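Local structure of hemolysin BL lytic component L1 (Bacillus cereus, 7NMQ) at residues A[22-27]-A[67-72]; A[63-68]-A[140-145]. The protein acts as a lytic component of the tripartite hemolysin BL enterotoxin, an alpha-helical pore-forming toxin that probably damages host cell membranes. All blocks are in the same frame, centred on the assembly; numbering follows the deposited sequence.

Contact 1. Residues A[22-27]-A[67-72]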
loop_
_atom_site.group_PDB
_atom_site.type_symbol
_atom_site.label_atom_id
_atom_site.label_comp_id
_atom_site.label_asym_id
_atom_site.label_seq_id
_atom_site.Cartn_x
_atom_site.Cartn_y
_atom_site.Cartn_z
ATOM N N LEU A 22 -1.709 -1.701 3.043
ATOM C CA LEU A 22 -1.938 -1.492 4.496
ATOM C C LEU A 22 -1.947 0.002 4.824
ATOM O O LEU A 22 -2.893 0.469 5.531
ATOM C CB LEU A 22 -0.872 -2.224 5.310
ATOM C CG LEU A 22 -0.966 -1.973 6.823
ATOM C CD1 LEU A 22 -2.245 -2.577 7.372
ATOM C CD2 LEU A 22 0.248 -2.557 7.515
ATOM N N VAL A 23 -0.964 0.734 4.325
ATOM C CA VAL A 23 -0.837 2.175 4.654
ATOM C C VAL A 23 -2.042 2.922 4.070
ATOM O O VAL A 23 -2.638 3.756 4.776
ATOM C CB VAL A 23 0.492 2.736 4.164
ATOM C CG1 VAL A 23 0.495 4.240 4.187
ATOM C CG2 VAL A 23 1.648 2.082 4.924
ATOM N N MET A 24 -2.429 2.644 2.832
ATOM C CA MET A 24 -3.603 3.306 2.226
ATOM C C MET A 24 -4.850 2.956 3.009
ATOM O O MET A 24 -5.696 3.866 3.219
ATOM C CB MET A 24 -3.844 2.869 0.794
ATOM C CG MET A 24 -2.835 3.390 -0.131
ATOM S SD MET A 24 -2.833 5.159 -0.351
ATOM C CE MET A 24 -4.461 5.482 -1.010
ATOM N N ASP A 25 -5.006 1.696 3.415
ATOM C CA ASP A 25 -6.217 1.320 4.186
ATOM C C ASP A 25 -6.293 2.162 5.468
ATOM O O ASP A 25 -7.369 2.637 5.801
ATOM C CB ASP A 25 -6.225 -0.161 4.538
ATOM C CG ASP A 25 -6.686 -1.103 3.432
ATOM O OD1 ASP A 25 -7.222 -0.637 2.407
ATOM O OD2 ASP A 25 -6.501 -2.324 3.633
ATOM N N LEU A 26 -5.185 2.284 6.194
ATOM C CA LEU A 26 -5.141 3.054 7.462
ATOM C C LEU A 26 -5.564 4.501 7.192
ATOM O O LEU A 26 -6.468 5.014 7.863
ATOM C CB LEU A 26 -3.744 3.040 8.085
ATOM C CG LEU A 26 -3.351 1.789 8.865
ATOM C CD1 LEU A 26 -2.620 2.182 10.136
ATOM C CD2 LEU A 26 -4.553 0.943 9.190
ATOM N N TYR A 27 -4.903 5.154 6.253
ATOM C CA TYR A 27 -5.171 6.575 5.967
ATOM C C TYR A 27 -6.619 6.703 5.519
ATOM O O TYR A 27 -7.330 7.620 6.001
ATOM C CB TYR A 27 -4.265 7.095 4.851
ATOM C CG TYR A 27 -2.834 7.305 5.239
ATOM C CD1 TYR A 27 -2.465 7.689 6.516
ATOM C CD2 TYR A 27 -1.816 7.157 4.291
ATOM C CE1 TYR A 27 -1.130 7.864 6.865
ATOM C CE2 TYR A 27 -0.484 7.337 4.633
ATOM C CZ TYR A 27 -0.133 7.711 5.911
ATOM O OH TYR A 27 1.191 7.889 6.211
ATOM N N ASN A 67 -13.179 6.396 0.156
ATOM C CA ASN A 67 -14.063 5.273 -0.230
ATOM C C ASN A 67 -13.706 4.778 -1.634
ATOM O O ASN A 67 -13.826 3.578 -1.878
ATOM C CB ASN A 67 -15.532 5.662 -0.113
ATOM C CG ASN A 67 -16.005 5.579 1.318
ATOM O OD1 ASN A 67 -15.987 4.505 1.909
ATOM N ND2 ASN A 67 -16.291 6.719 1.913
ATOM N N TYR A 68 -13.208 5.632 -2.521
ATOM C CA TYR A 68 -12.790 5.194 -3.868
ATOM C C TYR A 68 -11.595 4.262 -3.690
ATOM O O TYR A 68 -11.537 3.228 -4.376
ATOM C CB TYR A 68 -12.341 6.361 -4.741
ATOM C CG TYR A 68 -12.021 5.953 -6.151
ATOM C CD1 TYR A 68 -13.017 5.856 -7.099
ATOM C CD2 TYR A 68 -10.713 5.648 -6.527
ATOM C CE1 TYR A 68 -12.716 5.469 -8.399
ATOM C CE2 TYR A 68 -10.395 5.303 -7.832
ATOM C CZ TYR A 68 -11.405 5.200 -8.761
ATOM O OH TYR A 68 -11.126 4.849 -10.047
ATOM N N TRP A 69 -10.640 4.611 -2.841
ATOM C CA TRP A 69 -9.507 3.690 -2.539
ATOM C C TRP A 69 -10.101 2.346 -2.132
ATOM O O TRP A 69 -9.711 1.288 -2.685
ATOM C CB TRP A 69 -8.543 4.230 -1.471
ATOM C CG TRP A 69 -7.714 3.122 -0.903
ATOM C CD1 TRP A 69 -7.870 2.490 0.292
ATOM C CD2 TRP A 69 -6.698 2.387 -1.615
ATOM N NE1 TRP A 69 -6.986 1.442 0.401
ATOM C CE2 TRP A 69 -6.270 1.342 -0.763
ATOM C CE3 TRP A 69 -6.130 2.525 -2.885
ATOM C CZ2 TRP A 69 -5.249 0.462 -1.119
ATOM C CZ3 TRP A 69 -5.145 1.629 -3.236
ATOM C CH2 TRP A 69 -4.709 0.634 -2.371
ATOM N N LEU A 70 -10.955 2.334 -1.119
ATOM C CA LEU A 70 -11.373 1.063 -0.498
ATOM C C LEU A 70 -12.216 0.245 -1.468
ATOM O O LEU A 70 -12.081 -0.998 -1.451
ATOM C CB LEU A 70 -12.156 1.325 0.790
ATOM C CG LEU A 70 -11.395 1.968 1.954
ATOM C CD1 LEU A 70 -12.373 2.475 3.031
ATOM C CD2 LEU A 70 -10.366 1.009 2.548
ATOM N N ASP A 71 -13.043 0.866 -2.287
ATOM C CA ASP A 71 -14.081 0.135 -3.028
ATOM C C ASP A 71 -13.719 -0.052 -4.500
ATOM O O ASP A 71 -14.289 -0.961 -5.111
ATOM C CB ASP A 71 -15.431 0.815 -2.919
ATOM C CG ASP A 71 -15.957 0.922 -1.494
ATOM O OD1 ASP A 71 -15.542 0.106 -0.643
ATOM O OD2 ASP A 71 -16.793 1.789 -1.254
ATOM N N THR A 72 -12.854 0.788 -5.055
ATOM C CA THR A 72 -12.580 0.759 -6.507
ATOM C C THR A 72 -11.081 0.560 -6.777
ATOM O O THR A 72 -10.751 -0.409 -7.500
ATOM C CB THR A 72 -13.149 1.997 -7.195
ATOM O OG1 THR A 72 -14.535 2.064 -6.866
ATOM C CG2 THR A 72 -12.945 1.966 -8.698
#
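The indole of W69 has M24 over one face and D25 at its edge. M24 CB lies 3.6 Å from the centroid of the five-membered ring, a CH-pi contact, and comes as close as 3.3 Å to W69 CE2. Because the methionine chain is bent at both chi2 and chi3, it curls back over the same face. Its SD stands above the six-membered ring, 4.9 Å from the centroid, as a rather distant Met-aromatic contact, and CE settles 3.9 Å from W69 CD2. At the rim, W69 NE1 donates to D25 OD1 at 2.9 Å with an N-H...O angle of 158°. The acceptor is close to the indole plane, but the carboxylate is turned 60° from the ring and is met on its anti side. W69 reaches across with CG anti to its backbone N (chi1 162°). Beside this bond, L70 CD2 packs 3.6 Å from D25 OD1. K74 forms a salt bridge to the same oxygen, and L293 and V297 of helix 275-325 also touch M24. Two donors thus share one buried carboxylate oxygen, which would probably favour an ionised D25, and the NE1 bond helps fix the indole's rotation while M24 covers part of one face.

Contact 2. Residues A[63-68]-A[140-145]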
loop_
_atom_site.group_PDB
_atom_site.type_symbol
_atom_site.label_atom_id
_atom_site.label_comp_id
_atom_site.label_asym_id
_atom_site.label_seq_id
_atom_site.Cartn_x
_atom_site.Cartn_y
_atom_site.Cartn_z
ATOM N N ARG A 63 -13.453 12.206 1.931
ATOM C CA ARG A 63 -14.089 10.936 2.334
ATOM C C ARG A 63 -14.527 10.158 1.094
ATOM O O ARG A 63 -14.410 8.895 1.069
ATOM C CB ARG A 63 -15.217 11.149 3.340
ATOM C CG ARG A 63 -14.742 11.778 4.650
ATOM C CD ARG A 63 -15.768 11.771 5.759
ATOM N NE ARG A 63 -16.818 12.714 5.525
ATOM C CZ ARG A 63 -16.826 14.016 5.878
ATOM N NH1 ARG A 63 -15.890 14.582 6.620
ATOM N NH2 ARG A 63 -17.883 14.711 5.555
ATOM N N ILE A 64 -14.950 10.852 0.055
ATOM C CA ILE A 64 -15.239 10.201 -1.262
ATOM C C ILE A 64 -13.954 9.554 -1.773
ATOM O O ILE A 64 -14.015 8.400 -2.239
ATOM C CB ILE A 64 -15.791 11.230 -2.244
ATOM C CG1 ILE A 64 -17.236 11.544 -1.851
ATOM C CG2 ILE A 64 -15.673 10.812 -3.694
ATOM C CD1 ILE A 64 -17.790 12.670 -2.589
ATOM N N ASN A 65 -12.835 10.259 -1.731
ATOM C CA ASN A 65 -11.575 9.676 -2.264
ATOM C C ASN A 65 -11.187 8.457 -1.434
ATOM O O ASN A 65 -10.631 7.465 -1.984
ATOM C CB ASN A 65 -10.457 10.709 -2.276
ATOM C CG ASN A 65 -10.611 11.744 -3.352
ATOM O OD1 ASN A 65 -11.370 11.568 -4.293
ATOM N ND2 ASN A 65 -9.914 12.843 -3.157
ATOM N N ALA A 66 -11.399 8.511 -0.121
ATOM C CA ALA A 66 -11.036 7.387 0.756
ATOM C C ALA A 66 -11.887 6.187 0.371
ATOM O O ALA A 66 -11.382 5.039 0.325
ATOM C CB ALA A 66 -11.197 7.790 2.186
ATOM N N ASN A 67 -13.179 6.396 0.156
ATOM C CA ASN A 67 -14.063 5.273 -0.230
ATOM C C ASN A 67 -13.706 4.778 -1.634
ATOM O O ASN A 67 -13.826 3.578 -1.878
ATOM C CB ASN A 67 -15.532 5.662 -0.113
ATOM C CG ASN A 67 -16.005 5.579 1.318
ATOM O OD1 ASN A 67 -15.987 4.505 1.909
ATOM N ND2 ASN A 67 -16.291 6.719 1.913
ATOM N N TYR A 68 -13.208 5.632 -2.521
ATOM C CA TYR A 68 -12.790 5.194 -3.868
ATOM C C TYR A 68 -11.595 4.262 -3.690
ATOM O O TYR A 68 -11.537 3.228 -4.376
ATOM C CB TYR A 68 -12.341 6.361 -4.741
ATOM C CG TYR A 68 -12.021 5.953 -6.151
ATOM C CD1 TYR A 68 -13.017 5.856 -7.099
ATOM C CD2 TYR A 68 -10.713 5.648 -6.527
ATOM C CE1 TYR A 68 -12.716 5.469 -8.399
ATOM C CE2 TYR A 68 -10.395 5.303 -7.832
ATOM C CZ TYR A 68 -11.405 5.200 -8.761
ATOM O OH TYR A 68 -11.126 4.849 -10.047
ATOM N N GLY A 140 -4.045 12.041 -9.261
ATOM C CA GLY A 140 -4.405 13.415 -9.644
ATOM C C GLY A 140 -5.525 13.952 -8.760
ATOM O O GLY A 140 -5.429 15.118 -8.295
ATOM N N LYS A 141 -6.551 13.142 -8.477
ATOM C CA LYS A 141 -7.681 13.570 -7.597
ATOM C C LYS A 141 -7.191 13.759 -6.168
ATOM O O LYS A 141 -7.580 14.756 -5.539
ATOM C CB LYS A 141 -8.811 12.539 -7.644
ATOM C CG LYS A 141 -9.493 12.392 -8.990
ATOM C CD LYS A 141 -10.132 13.611 -9.578
ATOM C CE LYS A 141 -10.747 13.370 -10.948
ATOM N NZ LYS A 141 -12.139 12.841 -10.884
ATOM N N LEU A 142 -6.291 12.908 -5.690
ATOM C CA LEU A 142 -5.763 13.046 -4.316
ATOM C C LEU A 142 -4.940 14.315 -4.225
ATOM O O LEU A 142 -5.005 15.026 -3.204
ATOM C CB LEU A 142 -4.931 11.828 -3.941
ATOM C CG LEU A 142 -5.706 10.533 -3.771
ATOM C CD1 LEU A 142 -4.753 9.367 -3.637
ATOM C CD2 LEU A 142 -6.640 10.550 -2.562
ATOM N N TYR A 143 -4.118 14.592 -5.232
ATOM C CA TYR A 143 -3.291 15.816 -5.232
ATOM C C TYR A 143 -4.169 17.058 -5.269
ATOM O O TYR A 143 -3.848 18.021 -4.543
ATOM C CB TYR A 143 -2.331 15.774 -6.418
ATOM C CG TYR A 143 -1.370 16.933 -6.523
ATOM C CD1 TYR A 143 -0.541 17.272 -5.469
ATOM C CD2 TYR A 143 -1.261 17.669 -7.692
ATOM C CE1 TYR A 143 0.366 18.313 -5.577
ATOM C CE2 TYR A 143 -0.323 18.681 -7.828
ATOM C CZ TYR A 143 0.518 18.994 -6.777
ATOM O OH TYR A 143 1.480 19.979 -6.906
ATOM N N GLN A 144 -5.237 17.051 -6.052
ATOM C CA GLN A 144 -6.141 18.228 -6.136
ATOM C C GLN A 144 -6.798 18.449 -4.777
ATOM O O GLN A 144 -6.804 19.584 -4.285
ATOM C CB GLN A 144 -7.203 17.982 -7.191
ATOM C CG GLN A 144 -6.641 18.168 -8.582
ATOM C CD GLN A 144 -6.110 19.572 -8.751
ATOM O OE1 GLN A 144 -6.760 20.549 -8.395
ATOM N NE2 GLN A 144 -4.902 19.690 -9.280
ATOM N N ASN A 145 -7.264 17.384 -4.147
ATOM C CA ASN A 145 -7.967 17.541 -2.849
ATOM C C ASN A 145 -6.958 18.003 -1.796
ATOM O O ASN A 145 -7.242 18.906 -0.987
ATOM C CB ASN A 145 -8.628 16.226 -2.441
ATOM C CG ASN A 145 -9.469 16.362 -1.189
ATOM O OD1 ASN A 145 -10.286 17.268 -1.031
ATOM N ND2 ASN A 145 -9.236 15.494 -0.260
HETATM O O HOH W 1 -10.173 15.283 -5.419
#
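An antiparallel pair of long helices in the ClyA/HBL-like helical bundle meets here, with N65 of helix 45-103 pressed against K141, L142 and N145 of helix 107-154. The axes of 63-68 and 140-145 come within 10.7 Å, with 157° between their N-to-C directions. N65 behaves as a knob entering a hole: F138, K141, L142 and N145, spaced as i, i+3, i+4 and i+7, all touch it. Its stem takes the apolar side of the hole, where N65 CB rests 3.8 Å from L142 CD2. With CG anti to the carbonyl carbon (chi1 -73°), the amide is carried across to the facing helix, and N65 ND2 comes to 3.7 Å from N145 CB. The two asparagine side chains slide past each other in opposite directions, their amide planes nearly perpendicular at 85°. N65 ND2 is 3.8 Å from K141 O, and a water bridges this gap. The water donates to K141 O at 2.6 Å and accepts a weak bond from N65 ND2 at 3.3 Å. K141 O therefore serves twice, since it also accepts the helical bond from N145 N. The lysine itself lies at the margin: its CB is 4.3 Å from N65 OD1, while the rest of the chain leads off toward the exposed side. Further round the two helices, L142 leans on Y294 and V297 and N145 on L290, all from helix 275-325, while N145 also touches L61 and N58, about one and two turns before N65 on helix 45-103. On another side of that helix, A66 packs on A28 and I32, so helix 45-103 at this level packs on helix 10-33 along one flank and on helix 107-154 along the adjacent one.

How the contacts relate
From the N terminus, helix 10-33 carries 22-27; the chain then turns into helix 45-103, and contact 1 closes that first hairpin when 67-72 crosses back over it. The same long helix supplies 63-68, and after it ends the chain reverses into helix 107-154, where contact 2 closes the second hairpin at 140-145. The two closures neither nest nor stay fully separate: they follow one another and overlap on helix 45-103, where N67 and Y68 belong to both segments. The centres of contact 1 and contact 2 are about 10 Å apart. Together they tie three successive helices together, helix 45-103 being the common member, with W69 and L70 serving contact 1 and N65 serving contact 2.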